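Local coordinates for protein replicative DNA helicase (Mycobacterium smegmatis, PDB 6OWN) that splices itself out of the replicative DNA helicase DnaB as an intein, joining the flanking segments, a reaction reversibly inhibited by zinc, at residues W67-H71 against G72-T76. Residues are numbered along the deposited sequence; the frame is centred on the assembly and turned at random.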
loop_
_atom_site.group_PDB
_atom_site.type_symbol
_atom_site.label_atom_id
_atom_site.label_comp_id
_atom_site.label_asym_id
_atom_site.label_seq_id
_atom_site.Cartn_x
_atom_site.Cartn_y
_atom_site.Cartn_z
ATOM N N TRP A 67 -3.880 -3.000 -5.773
ATOM C CA TRP A 67 -4.755 -3.118 -4.626
ATOM C C TRP A 67 -5.621 -4.363 -4.749
ATOM O O TRP A 67 -6.189 -4.623 -5.818
ATOM C CB TRP A 67 -5.671 -1.901 -4.513
ATOM C CG TRP A 67 -4.943 -0.618 -4.421
ATOM C CD1 TRP A 67 -4.528 0.168 -5.455
ATOM C CD2 TRP A 67 -4.546 0.050 -3.223
ATOM N NE1 TRP A 67 -3.892 1.287 -4.973
ATOM C CE2 TRP A 67 -3.890 1.236 -3.604
ATOM C CE3 TRP A 67 -4.682 -0.241 -1.858
ATOM C CZ2 TRP A 67 -3.379 2.137 -2.674
ATOM C CZ3 TRP A 67 -4.158 0.647 -0.937
ATOM C CH2 TRP A 67 -3.516 1.821 -1.349
ATOM N N PRO A 68 -5.767 -5.122 -3.676
ATOM C CA PRO A 68 -6.634 -6.308 -3.690
ATOM C C PRO A 68 -8.081 -5.942 -3.390
ATOM O O PRO A 68 -8.438 -5.672 -2.238
ATOM C CB PRO A 68 -6.030 -7.192 -2.592
ATOM C CG PRO A 68 -5.461 -6.186 -1.596
ATOM C CD PRO A 68 -5.016 -4.984 -2.413
ATOM N N THR A 69 -8.916 -5.931 -4.419
ATOM C CA THR A 69 -10.329 -5.606 -4.233
ATOM C C THR A 69 -11.209 -6.848 -4.387
ATOM O O THR A 69 -10.754 -7.933 -4.766
ATOM C CB THR A 69 -10.789 -4.509 -5.207
ATOM O OG1 THR A 69 -10.949 -5.050 -6.522
ATOM C CG2 THR A 69 -9.788 -3.361 -5.227
ATOM N N GLU A 70 -12.501 -6.671 -4.094
ATOM C CA GLU A 70 -13.461 -7.762 -4.249
ATOM C C GLU A 70 -13.619 -8.181 -5.706
ATOM O O GLU A 70 -14.091 -9.291 -5.981
ATOM C CB GLU A 70 -14.815 -7.364 -3.655
ATOM C CG GLU A 70 -15.514 -6.214 -4.376
ATOM C CD GLU A 70 -15.186 -4.855 -3.776
ATOM O OE1 GLU A 70 -14.028 -4.415 -3.921
ATOM O OE2 GLU A 70 -16.083 -4.222 -3.173
ATOM N N HIS A 71 -13.233 -7.324 -6.643
ATOM C CA HIS A 71 -13.240 -7.650 -8.059
ATOM C C HIS A 71 -11.902 -8.196 -8.534
ATOM O O HIS A 71 -11.733 -8.428 -9.735
ATOM C CB HIS A 71 -13.618 -6.412 -8.878
ATOM C CG HIS A 71 -14.823 -5.689 -8.358
ATOM N ND1 HIS A 71 -14.760 -4.415 -7.832
ATOM C CD2 HIS A 71 -16.122 -6.065 -8.276
ATOM C CE1 HIS A 71 -15.968 -4.036 -7.455
ATOM N NE2 HIS A 71 -16.813 -5.019 -7.713
ATOM N N GLY A 72 -10.958 -8.409 -7.623
ATOM C CA GLY A 72 -9.609 -8.783 -7.985
ATOM C C GLY A 72 -8.654 -7.617 -7.830
ATOM O O GLY A 72 -8.975 -6.572 -7.259
ATOM N N VAL A 73 -7.450 -7.817 -8.361
ATOM C CA VAL A 73 -6.407 -6.803 -8.284
ATOM C C VAL A 73 -6.769 -5.641 -9.194
ATOM O O VAL A 73 -7.079 -5.833 -10.376
ATOM C CB VAL A 73 -5.049 -7.416 -8.665
ATOM C CG1 VAL A 73 -3.961 -6.342 -8.736
ATOM C CG2 VAL A 73 -4.666 -8.496 -7.678
ATOM N N ARG A 74 -6.741 -4.425 -8.649
ATOM C CA ARG A 74 -6.932 -3.211 -9.434
ATOM C C ARG A 74 -5.773 -2.256 -9.194
ATOM O O ARG A 74 -5.292 -2.129 -8.064
ATOM C CB ARG A 74 -8.253 -2.506 -9.071
ATOM C CG ARG A 74 -9.500 -3.316 -9.385
ATOM C CD ARG A 74 -9.828 -3.243 -10.863
ATOM N NE ARG A 74 -11.019 -4.009 -11.226
ATOM C CZ ARG A 74 -11.005 -5.292 -11.572
ATOM N NH1 ARG A 74 -9.860 -5.960 -11.600
ATOM N NH2 ARG A 74 -12.135 -5.909 -11.898
ATOM N N ILE A 75 -5.332 -1.571 -10.243
ATOM C CA ILE A 75 -4.343 -0.515 -10.052
ATOM C C ILE A 75 -5.040 0.765 -9.589
ATOM O O ILE A 75 -6.246 0.953 -9.781
ATOM C CB ILE A 75 -3.510 -0.277 -11.323
ATOM C CG1 ILE A 75 -4.359 0.373 -12.424
ATOM C CG2 ILE A 75 -2.886 -1.587 -11.816
ATOM C CD1 ILE A 75 -3.520 0.894 -13.583
ATOM N N THR A 76 -4.266 1.643 -8.938
ATOM C CA THR A 76 -4.827 2.867 -8.365
ATOM C C THR A 76 -5.674 3.630 -9.380
ATOM O O THR A 76 -6.770 4.109 -9.054
ATOM C CB THR A 76 -3.709 3.772 -7.829
ATOM O OG1 THR A 76 -2.860 3.041 -6.928
ATOM C CG2 THR A 76 -4.314 4.942 -7.090
#
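Trp67 and Thr69 face Arg74 and Gly72 across a tight two-stranded beta hairpin, strands 66-69 and 72-75 joined by a type I turn from Thr69 to Gly72, at the periphery of the all-beta intein splicing domain. Two hydrogen-bonded pairs hold the ladder. At the open end Trp67 N donates to Arg74 O (2.8 Å) and Arg74 N returns a straight bond to Trp67 O (N-H...O 166°); Thr69 and Gly72 exchange backbone bonds at the turn. Between them lies the non-hydrogen-bonded pair Pro68 and Val73, where Val73 CA makes a C-H...O contact with Trp67 O.

With OG1 placed between its backbone N and carbonyl carbon (chi1 75°), Thr69 donates to Gly72 O at 2.6 Å, in the carbonyl plane, while its own N reaches that oxygen from above the plane. The same OG1 accepts from His71 N (3.2 Å), an ST turn within the hairpin turn. Arg74 bends back at chi2, laying one guanidinium face against His71 CB (3.4 Å from NH2); its NH1 donates to Val73 O.

Beyond the ladder, the Trp67 indole donates through NE1 to Thr76 OG1 (2.8 Å), which lies almost exactly in the ring plane. The carbonyls of Asp62 and His65 share the single proton of this hydroxyl, and the indole packs on Val51, Ile59 and Ala61 of the neighbouring sheet. The buried indole N-H is thereby satisfied and the ring's rotation fixed, whereas at the turn one hydroxyl, donor and acceptor at once, ties the two strands to the loop.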